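Side-chain contacts in chitinase (Thermococcus chitonophagus, PDB 5XSW), which probably hydrolyses chitin as an endochitinase, this fragment joining a beta-sandwich domain to a largely helical part that binds a glycan: residues K137-P142 with D436-H441; I86-S91 with P95-F100; N316-L321 with K355-E360. One frame throughout, in Å; residues are numbered along the deposited sequence.

Contact 1: residues K137-P142 with D436-H441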
loop_
_atom_site.group_PDB
_atom_site.type_symbol
_atom_site.label_atom_id
_atom_site.label_comp_id
_atom_site.label_asym_id
_atom_site.label_seq_id
_atom_site.Cartn_x
_atom_site.Cartn_y
_atom_site.Cartn_z
ATOM N N LYS A 137 3.764 5.803 46.837
ATOM C CA LYS A 137 3.299 7.169 46.944
ATOM C C LYS A 137 3.277 7.850 45.556
ATOM O O LYS A 137 2.378 8.652 45.233
ATOM C CB LYS A 137 4.195 7.964 47.893
ATOM C CG LYS A 137 3.805 9.437 47.980
ATOM C CD LYS A 137 4.019 10.019 49.379
ATOM C CE LYS A 137 5.007 11.185 49.351
ATOM N NZ LYS A 137 6.385 10.757 48.925
ATOM N N SER A 138 4.321 7.580 44.785
ATOM C CA SER A 138 4.421 8.105 43.426
ATOM C C SER A 138 3.426 7.368 42.486
ATOM O O SER A 138 2.740 7.989 41.691
ATOM C CB SER A 138 5.854 7.982 42.938
ATOM O OG SER A 138 5.967 8.447 41.593
ATOM N N TYR A 139 3.311 6.057 42.642
ATOM C CA TYR A 139 2.461 5.253 41.789
ATOM C C TYR A 139 1.005 5.728 41.853
ATOM O O TYR A 139 0.368 5.794 40.799
ATOM C CB TYR A 139 2.601 3.779 42.171
ATOM C CG TYR A 139 1.888 2.727 41.312
ATOM C CD1 TYR A 139 0.530 2.428 41.521
ATOM C CD2 TYR A 139 2.597 1.965 40.372
ATOM C CE1 TYR A 139 -0.127 1.402 40.770
ATOM C CE2 TYR A 139 1.958 0.967 39.626
ATOM C CZ TYR A 139 0.591 0.712 39.841
ATOM O OH TYR A 139 -0.017 -0.280 39.140
ATOM N N TYR A 140 0.506 6.128 43.040
ATOM C CA TYR A 140 -0.919 6.478 43.211
ATOM C C TYR A 140 -1.149 7.951 43.309
ATOM O O TYR A 140 -2.266 8.376 43.492
ATOM C CB TYR A 140 -1.547 5.790 44.453
ATOM C CG TYR A 140 -1.615 4.299 44.357
ATOM C CD1 TYR A 140 -2.553 3.669 43.531
ATOM C CD2 TYR A 140 -0.752 3.491 45.094
ATOM C CE1 TYR A 140 -2.619 2.281 43.445
ATOM C CE2 TYR A 140 -0.781 2.082 44.972
ATOM C CZ TYR A 140 -1.734 1.489 44.160
ATOM O OH TYR A 140 -1.806 0.118 44.036
ATOM N N ASP A 141 -0.098 8.744 43.128
ATOM C CA ASP A 141 -0.193 10.176 43.242
ATOM C C ASP A 141 -1.082 10.786 42.138
ATOM O O ASP A 141 -0.821 10.623 40.941
ATOM C CB ASP A 141 1.214 10.779 43.189
ATOM C CG ASP A 141 1.232 12.278 43.441
ATOM O OD1 ASP A 141 0.154 12.926 43.540
ATOM O OD2 ASP A 141 2.346 12.825 43.524
ATOM N N PRO A 142 -2.140 11.488 42.542
ATOM C CA PRO A 142 -3.031 12.004 41.494
ATOM C C PRO A 142 -2.535 13.293 40.862
ATOM O O PRO A 142 -3.176 13.767 39.934
ATOM C CB PRO A 142 -4.354 12.248 42.229
ATOM C CG PRO A 142 -3.918 12.489 43.701
ATOM C CD PRO A 142 -2.716 11.600 43.905
ATOM N N ASP A 436 -4.742 -9.511 40.030
ATOM C CA ASP A 436 -5.234 -9.867 41.394
ATOM C C ASP A 436 -4.549 -9.008 42.464
ATOM O O ASP A 436 -5.234 -8.360 43.269
ATOM C CB ASP A 436 -5.020 -11.367 41.657
ATOM C CG ASP A 436 -5.960 -12.236 40.862
ATOM O OD1 ASP A 436 -7.053 -11.717 40.529
ATOM O OD2 ASP A 436 -5.608 -13.412 40.558
ATOM N N LEU A 437 -3.212 -8.905 42.435
ATOM C CA LEU A 437 -2.545 -8.087 43.446
ATOM C C LEU A 437 -2.859 -6.625 43.355
ATOM O O LEU A 437 -3.015 -5.912 44.367
ATOM C CB LEU A 437 -1.009 -8.282 43.373
ATOM C CG LEU A 437 -0.633 -9.763 43.564
ATOM C CD1 LEU A 437 0.878 -10.075 43.313
ATOM C CD2 LEU A 437 -1.073 -10.226 44.984
ATOM N N LEU A 438 -2.907 -6.120 42.129
ATOM C CA LEU A 438 -3.174 -4.684 41.959
ATOM C C LEU A 438 -4.605 -4.355 42.261
ATOM O O LEU A 438 -4.905 -3.240 42.699
ATOM C CB LEU A 438 -2.811 -4.230 40.513
ATOM C CG LEU A 438 -1.313 -4.305 40.203
ATOM C CD1 LEU A 438 -1.037 -3.977 38.682
ATOM C CD2 LEU A 438 -0.500 -3.364 41.102
ATOM N N SER A 439 -5.496 -5.316 42.061
ATOM C CA SER A 439 -6.938 -5.018 42.342
ATOM C C SER A 439 -7.216 -4.686 43.814
ATOM O O SER A 439 -8.159 -3.960 44.120
ATOM C CB SER A 439 -7.834 -6.178 41.929
ATOM O OG SER A 439 -7.619 -7.390 42.679
ATOM N N GLN A 440 -6.368 -5.191 44.719
ATOM C CA GLN A 440 -6.632 -5.089 46.182
ATOM C C GLN A 440 -6.717 -3.637 46.599
ATOM O O GLN A 440 -7.583 -3.262 47.377
ATOM C CB GLN A 440 -5.558 -5.858 46.974
ATOM C CG GLN A 440 -5.654 -7.384 46.748
ATOM C CD GLN A 440 -6.941 -7.971 47.273
ATOM O OE1 GLN A 440 -7.476 -7.512 48.296
ATOM N NE2 GLN A 440 -7.479 -8.975 46.560
ATOM N N HIS A 441 -5.902 -2.777 45.998
ATOM C CA HIS A 441 -5.911 -1.352 46.344
ATOM C C HIS A 441 -7.294 -0.721 46.140
ATOM O O HIS A 441 -7.641 0.231 46.821
ATOM C CB HIS A 441 -4.837 -0.621 45.511
ATOM C CG HIS A 441 -4.738 0.843 45.779
ATOM N ND1 HIS A 441 -3.899 1.362 46.738
ATOM C CD2 HIS A 441 -5.377 1.904 45.228
ATOM C CE1 HIS A 441 -4.015 2.679 46.766
ATOM N NE2 HIS A 441 -4.896 3.035 45.853
HETATM O O HOH W 1 -3.368 -0.839 42.097
#

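Contact 2: residues I86-S91 with P95-F100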
loop_
_atom_site.group_PDB
_atom_site.type_symbol
_atom_site.label_atom_id
_atom_site.label_comp_id
_atom_site.label_asym_id
_atom_site.label_seq_id
_atom_site.Cartn_x
_atom_site.Cartn_y
_atom_site.Cartn_z
ATOM N N ILE A 86 37.115 -11.942 -1.041
ATOM C CA ILE A 86 37.837 -10.686 -0.954
ATOM C C ILE A 86 39.346 -10.976 -1.091
ATOM O O ILE A 86 39.892 -11.811 -0.370
ATOM C CB ILE A 86 37.612 -9.983 0.391
ATOM C CG1 ILE A 86 36.106 -9.743 0.645
ATOM C CG2 ILE A 86 38.457 -8.704 0.497
ATOM C CD1 ILE A 86 35.792 -9.597 2.107
ATOM N N GLU A 87 39.992 -10.300 -2.026
ATOM C CA GLU A 87 41.440 -10.443 -2.193
ATOM C C GLU A 87 42.131 -9.137 -1.867
ATOM O O GLU A 87 41.777 -8.087 -2.421
ATOM C CB GLU A 87 41.769 -10.901 -3.602
ATOM C CG GLU A 87 41.715 -12.429 -3.704
ATOM C CD GLU A 87 41.709 -12.934 -5.131
ATOM O OE1 GLU A 87 42.357 -12.286 -5.998
ATOM O OE2 GLU A 87 41.042 -13.974 -5.370
ATOM N N ILE A 88 43.106 -9.209 -0.951
ATOM C CA ILE A 88 43.783 -8.028 -0.440
ATOM C C ILE A 88 45.299 -8.140 -0.760
ATOM O O ILE A 88 45.902 -9.203 -0.577
ATOM C CB ILE A 88 43.627 -7.912 1.092
ATOM C CG1 ILE A 88 42.156 -7.880 1.521
ATOM C CG2 ILE A 88 44.335 -6.634 1.632
ATOM C CD1 ILE A 88 41.508 -6.571 1.225
ATOM N N GLN A 89 45.901 -7.067 -1.220
ATOM C CA GLN A 89 47.370 -6.998 -1.269
ATOM C C GLN A 89 47.953 -6.481 0.050
ATOM O O GLN A 89 47.694 -5.337 0.429
ATOM C CB GLN A 89 47.801 -6.099 -2.400
ATOM C CG GLN A 89 49.306 -5.983 -2.532
ATOM C CD GLN A 89 49.649 -5.365 -3.849
ATOM O OE1 GLN A 89 49.735 -6.067 -4.860
ATOM N NE2 GLN A 89 49.784 -4.031 -3.869
ATOM N N LYS A 90 48.729 -7.317 0.746
ATOM C CA LYS A 90 49.147 -7.017 2.134
ATOM C C LYS A 90 49.966 -5.732 2.251
ATOM O O LYS A 90 50.893 -5.516 1.478
ATOM C CB LYS A 90 49.943 -8.193 2.702
ATOM C CG LYS A 90 50.236 -8.117 4.188
ATOM C CD LYS A 90 50.786 -9.455 4.640
ATOM C CE LYS A 90 51.039 -9.501 6.130
ATOM N NZ LYS A 90 51.514 -10.838 6.574
ATOM N N SER A 91 49.634 -4.879 3.211
ATOM C CA SER A 91 50.426 -3.680 3.423
ATOM C C SER A 91 49.924 -3.009 4.666
ATOM O O SER A 91 48.763 -3.200 5.038
ATOM C CB SER A 91 50.357 -2.756 2.200
ATOM O OG SER A 91 50.480 -1.410 2.561
ATOM N N PRO A 95 46.541 -5.403 8.001
ATOM C CA PRO A 95 46.169 -5.695 6.615
ATOM C C PRO A 95 45.026 -6.729 6.475
ATOM O O PRO A 95 44.295 -6.690 5.492
ATOM C CB PRO A 95 47.459 -6.267 6.040
ATOM C CG PRO A 95 48.076 -6.977 7.242
ATOM C CD PRO A 95 47.807 -6.059 8.383
ATOM N N TYR A 96 44.923 -7.679 7.400
ATOM C CA TYR A 96 43.824 -8.663 7.346
ATOM C C TYR A 96 42.433 -7.999 7.591
ATOM O O TYR A 96 42.262 -7.245 8.558
ATOM C CB TYR A 96 44.038 -9.785 8.363
ATOM C CG TYR A 96 45.375 -10.470 8.211
ATOM C CD1 TYR A 96 45.612 -11.336 7.163
ATOM C CD2 TYR A 96 46.411 -10.231 9.117
ATOM C CE1 TYR A 96 46.846 -11.959 7.003
ATOM C CE2 TYR A 96 47.645 -10.859 8.973
ATOM C CZ TYR A 96 47.859 -11.713 7.914
ATOM O OH TYR A 96 49.072 -12.338 7.749
ATOM N N PRO A 97 41.463 -8.276 6.703
ATOM C CA PRO A 97 40.070 -7.779 6.861
ATOM C C PRO A 97 39.570 -8.032 8.270
ATOM O O PRO A 97 39.578 -9.169 8.715
ATOM C CB PRO A 97 39.285 -8.614 5.832
ATOM C CG PRO A 97 40.294 -8.812 4.700
ATOM C CD PRO A 97 41.645 -9.022 5.440
ATOM N N HIS A 98 39.197 -6.982 8.988
ATOM C CA HIS A 98 38.774 -7.152 10.376
ATOM C C HIS A 98 37.644 -6.160 10.695
ATOM O O HIS A 98 37.355 -5.245 9.910
ATOM C CB HIS A 98 39.958 -6.918 11.364
ATOM C CG HIS A 98 40.598 -5.583 11.188
ATOM N ND1 HIS A 98 41.498 -5.329 10.174
ATOM C CD2 HIS A 98 40.477 -4.427 11.886
ATOM C CE1 HIS A 98 41.878 -4.061 10.230
ATOM N NE2 HIS A 98 41.283 -3.496 11.268
ATOM N N ASN A 99 37.074 -6.306 11.887
ATOM C CA ASN A 99 35.968 -5.472 12.313
ATOM C C ASN A 99 34.819 -5.446 11.259
ATOM O O ASN A 99 34.363 -4.378 10.843
ATOM C CB ASN A 99 36.425 -4.054 12.573
ATOM C CG ASN A 99 35.433 -3.302 13.409
ATOM O OD1 ASN A 99 34.641 -3.911 14.172
ATOM N ND2 ASN A 99 35.428 -1.985 13.266
ATOM N N PHE A 100 34.448 -6.625 10.794
ATOM C CA PHE A 100 33.334 -6.802 9.870
ATOM C C PHE A 100 32.073 -6.341 10.576
ATOM O O PHE A 100 31.860 -6.731 11.715
ATOM C CB PHE A 100 33.191 -8.267 9.464
ATOM C CG PHE A 100 34.104 -8.660 8.358
ATOM C CD1 PHE A 100 33.727 -8.486 7.036
ATOM C CD2 PHE A 100 35.362 -9.184 8.636
ATOM C CE1 PHE A 100 34.568 -8.846 6.001
ATOM C CE2 PHE A 100 36.214 -9.557 7.593
ATOM C CZ PHE A 100 35.824 -9.381 6.284
#

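Contact 3: residues N316-L321 with K355-E360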
loop_
_atom_site.group_PDB
_atom_site.type_symbol
_atom_site.label_atom_id
_atom_site.label_comp_id
_atom_site.label_asym_id
_atom_site.label_seq_id
_atom_site.Cartn_x
_atom_site.Cartn_y
_atom_site.Cartn_z
ATOM N N ASN A 316 18.905 12.351 14.467
ATOM C CA ASN A 316 19.074 12.876 15.849
ATOM C C ASN A 316 19.756 14.279 15.882
ATOM O O ASN A 316 19.458 15.112 16.726
ATOM C CB ASN A 316 19.882 11.869 16.692
ATOM C CG ASN A 316 19.089 10.586 16.946
ATOM O OD1 ASN A 316 17.865 10.624 16.902
ATOM N ND2 ASN A 316 19.763 9.472 17.169
ATOM N N GLU A 317 20.603 14.531 14.900
ATOM C CA GLU A 317 21.232 15.847 14.788
ATOM C C GLU A 317 20.161 16.892 14.499
ATOM O O GLU A 317 20.114 17.938 15.130
ATOM C CB GLU A 317 22.324 15.812 13.710
ATOM C CG GLU A 317 23.020 17.131 13.522
ATOM C CD GLU A 317 23.944 17.144 12.293
ATOM O OE1 GLU A 317 23.972 16.129 11.561
ATOM O OE2 GLU A 317 24.635 18.175 12.062
ATOM N N PHE A 318 19.219 16.566 13.604
ATOM C CA PHE A 318 18.082 17.460 13.372
ATOM C C PHE A 318 17.236 17.681 14.628
ATOM O O PHE A 318 16.797 18.803 14.878
ATOM C CB PHE A 318 17.193 16.893 12.219
ATOM C CG PHE A 318 15.991 17.727 11.932
ATOM C CD1 PHE A 318 16.098 18.862 11.146
ATOM C CD2 PHE A 318 14.780 17.403 12.480
ATOM C CE1 PHE A 318 15.018 19.638 10.910
ATOM C CE2 PHE A 318 13.649 18.188 12.237
ATOM C CZ PHE A 318 13.770 19.292 11.458
ATOM N N LEU A 319 16.965 16.618 15.391
ATOM C CA LEU A 319 16.160 16.767 16.623
ATOM C C LEU A 319 16.881 17.725 17.627
ATOM O O LEU A 319 16.276 18.542 18.313
ATOM C CB LEU A 319 15.939 15.413 17.303
ATOM C CG LEU A 319 15.114 14.257 16.635
ATOM C CD1 LEU A 319 15.169 12.953 17.449
ATOM C CD2 LEU A 319 13.675 14.692 16.444
ATOM N N ARG A 320 18.189 17.586 17.705
ATOM C CA ARG A 320 19.025 18.432 18.611
ATOM C C ARG A 320 18.982 19.902 18.148
ATOM O O ARG A 320 18.775 20.793 18.939
ATOM C CB ARG A 320 20.437 17.812 18.634
ATOM C CG ARG A 320 21.559 18.449 19.426
ATOM C CD ARG A 320 22.720 17.408 19.618
ATOM N NE ARG A 320 23.443 17.047 18.387
ATOM C CZ ARG A 320 23.463 15.830 17.807
ATOM N NH1 ARG A 320 24.169 15.655 16.691
ATOM N NH2 ARG A 320 22.794 14.780 18.310
ATOM N N LEU A 321 19.066 20.156 16.846
ATOM C CA LEU A 321 19.281 21.529 16.353
ATOM C C LEU A 321 18.087 22.336 15.944
ATOM O O LEU A 321 18.174 23.569 15.938
ATOM C CB LEU A 321 20.224 21.519 15.141
ATOM C CG LEU A 321 21.625 20.906 15.313
ATOM C CD1 LEU A 321 22.352 20.769 13.991
ATOM C CD2 LEU A 321 22.438 21.779 16.237
ATOM N N LYS A 355 17.489 25.942 6.207
ATOM C CA LYS A 355 16.174 26.527 6.327
ATOM C C LYS A 355 15.308 25.753 7.337
ATOM O O LYS A 355 14.520 26.359 8.045
ATOM C CB LYS A 355 15.472 26.532 4.949
ATOM C CG LYS A 355 14.094 27.197 4.889
ATOM C CD LYS A 355 13.539 27.174 3.418
ATOM C CE LYS A 355 12.276 28.076 3.205
ATOM N NZ LYS A 355 12.555 29.356 2.405
ATOM N N ALA A 356 15.403 24.423 7.319
ATOM C CA ALA A 356 14.569 23.592 8.224
ATOM C C ALA A 356 14.973 23.789 9.683
ATOM O O ALA A 356 14.119 24.061 10.556
ATOM C CB ALA A 356 14.700 22.151 7.881
ATOM N N ILE A 357 16.273 23.662 9.972
ATOM C CA ILE A 357 16.634 23.781 11.396
ATOM C C ILE A 357 16.479 25.213 11.931
ATOM O O ILE A 357 16.343 25.400 13.150
ATOM C CB ILE A 357 18.040 23.301 11.719
ATOM C CG1 ILE A 357 19.080 24.176 11.074
ATOM C CG2 ILE A 357 18.245 21.804 11.392
ATOM C CD1 ILE A 357 20.486 23.769 11.516
ATOM N N ASN A 358 16.413 26.209 11.047
ATOM C CA ASN A 358 16.260 27.592 11.512
ATOM C C ASN A 358 14.850 28.089 11.556
ATOM O O ASN A 358 14.595 29.221 11.975
ATOM C CB ASN A 358 17.094 28.551 10.638
ATOM C CG ASN A 358 18.590 28.457 10.954
ATOM O OD1 ASN A 358 18.997 28.629 12.095
ATOM N ND2 ASN A 358 19.392 28.125 9.959
ATOM N N ALA A 359 13.909 27.262 11.131
ATOM C CA ALA A 359 12.537 27.715 11.111
ATOM C C ALA A 359 11.939 27.715 12.511
ATOM O O ALA A 359 12.039 26.719 13.226
ATOM C CB ALA A 359 11.675 26.813 10.133
ATOM N N GLU A 360 11.259 28.805 12.886
ATOM C CA GLU A 360 10.608 28.852 14.178
ATOM C C GLU A 360 9.346 28.000 14.188
ATOM O O GLU A 360 9.025 27.397 15.191
ATOM C CB GLU A 360 10.248 30.284 14.552
ATOM C CG GLU A 360 11.478 31.158 14.856
ATOM C CD GLU A 360 11.117 32.461 15.567
ATOM O OE1 GLU A 360 9.919 32.658 15.889
ATOM O OE2 GLU A 360 12.033 33.285 15.801
#

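Contact 1: residues K137-P142 with D436-H441
The phenol ring of Tyr-140 overlaps the imidazole of His-441 face to face, with centroids 3.5 Å apart and planes inclined by only 7°. The overlay is almost direct: His-441 CE1 lies over the middle of the phenol, and Tyr-140 CE1 lies over the middle of the imidazole and comes within 3.3 Å of His-441 CD2. The two side chains run past each other in opposite directions, which leaves the hydroxyl of Tyr-140 beside CB of His-441. With CG trans to the backbone nitrogen (chi1 -180°), His-441 reaches straight across to the tyrosine. The opposite face of the Tyr-140 ring receives CD1 of Tyr-139, 3.5 Å above its plane, so the phenol is held between an imidazole and the ring of its neighbour. In the largely helical part of the chain, this contact ties the short helix 136-139 and Tyr-140 to residues 436-441, at the C-terminal end of helix 421-439. A water in the plane of the Tyr-140 ring completes the tie: it accepts from Tyr-140 OH at 2.7 Å and donates to Leu-438 O at 2.9 Å. Replacing Tyr-140 with an alanine would probably leave the imidazole of His-441 without its stacking partner and the water without its donor. On the Tyr-139 side of the phenol, Tyr-139 and Leu-438 meet at about a right angle, with Leu-438 CD2 3.7 Å from Tyr-139 OH. That hydroxyl is hydrogen-bonded to Asp-452 of helix 449-461, and the same helix touches Leu-438 through Asp-452 and Thr-455.

Contact 2: residues I86-S91 with P95-F100
Pro-95 and Pro-97 pack against Lys-90 and Ile-88 where a beta arch joins the two sheets of the N-terminal beta-sandwich. Strand 80-89 belongs to the four-stranded sheet and strand 98-104 to the other, so the segments meet through side chains, with no backbone hydrogen bond between them. Ile-88 and Pro-97 slide past each other, bringing Ile-88 CG1 to 3.8 Å from Pro-97 CG. With its first torsion at -57°, Ile-88 places CG1 against the proline, while its CG2 lies 3.9 Å from Pro-95 O. Two residues earlier on the strand, CD1 of Ile-86 comes up to the edge of the Phe-100 ring, 4.2 Å from Phe-100 CE1; that ring also meets those of Tyr-3 and Phe-40.

At the mouth of the arch Lys-90 is fully extended, its CG trans to the backbone nitrogen (chi1 -170°). The chain therefore runs alongside Pro-95, with Lys-90 CG 3.8 Å from Pro-95 CB, and carries its ammonium group to the hydroxyl of Tyr-96. Lys-90 NZ donates to Tyr-96 OH at 3.1 Å, and Glu-8 of strand 3-9 holds both ends: one carboxylate oxygen forms a salt bridge with the lysine, the other a hydrogen bond with the tyrosine. Pro-95 CG sits toward the rim of one face of the Tyr-96 ring. The backbone next to that ring is tied as well, since His-98 ND1, with the acceptor in its ring plane, donates to Tyr-96 O at 2.6 Å and a nearly straight 172°.

Contact 3: residues N316-L321 with K355-E360
This is an apolar helix-to-helix contact in the helical part of the fragment, where the last turns of helix 313-321 pack against the short helix 353-357. No hydrogen bond links the two segments; the joint is made by Phe-318 and Leu-321 on one side and Ala-356 and Ile-357 on the other. Phe-318 and Ile-357 carry the contact. In Phe-318, CG points away from the backbone nitrogen (chi1 179°), which swings the ring out from the helix toward the second segment. There CE1 of the ring meets the methyl of Ala-356 at the ring edge, with Phe-318 CE1 and Ala-356 CB 3.9 Å apart. CG2 of Ile-357 approaches the ring obliquely, 3.7 Å from Phe-318 CD1, so two successive residues of the short helix touch the phenyl group through its CD1 and CE1 atoms. Phe-318 and Ile-357 run past each other in opposite directions.

The first torsion of Ile-357 (chi1 66°) puts CG1 in the crowded position between backbone nitrogen and carbonyl carbon. It also sets CG2 opposite the carbonyl carbon and beside the nitrogen, from where this methyl meets both Phe-318 and Leu-321, with Ile-357 CG2 4.2 Å from Leu-321 CB. Around this pair Phe-318 is further embedded: its ring meets that of Phe-349, and Ala-327 and Ile-331 of helix 327-338 touch it. Leu-321 in turn is touched by Trp-353, at the start of the short helix. The backbones come closest at Leu-321 and Ile-357, where a backbone hydrogen bond joins Ile-357 to Lys-323, just past the end of the first helix, and Leu-321 O stands 3.8 Å from Ile-357 O.

The three contacts fasten separate regions and none touches another. Contact 2 belongs to the N-terminal beta-sandwich and closes before the other two open; its centre is about 60 Å from that of contact 1 and about 40 Å from that of contact 3. Contact 3 lies nested within the chain loop that contact 1 closes, yet their nearest atoms are still about 26 Å apart. None of the residues in the three contacts lines the glycan pocket. One structural tie to it runs from contact 3: Phe-318 packs on helix 327-338, whose Asn-337 is a pocket residue, and Phe-371, Gly-372 and His-374 follow residues 355-360 in the chain.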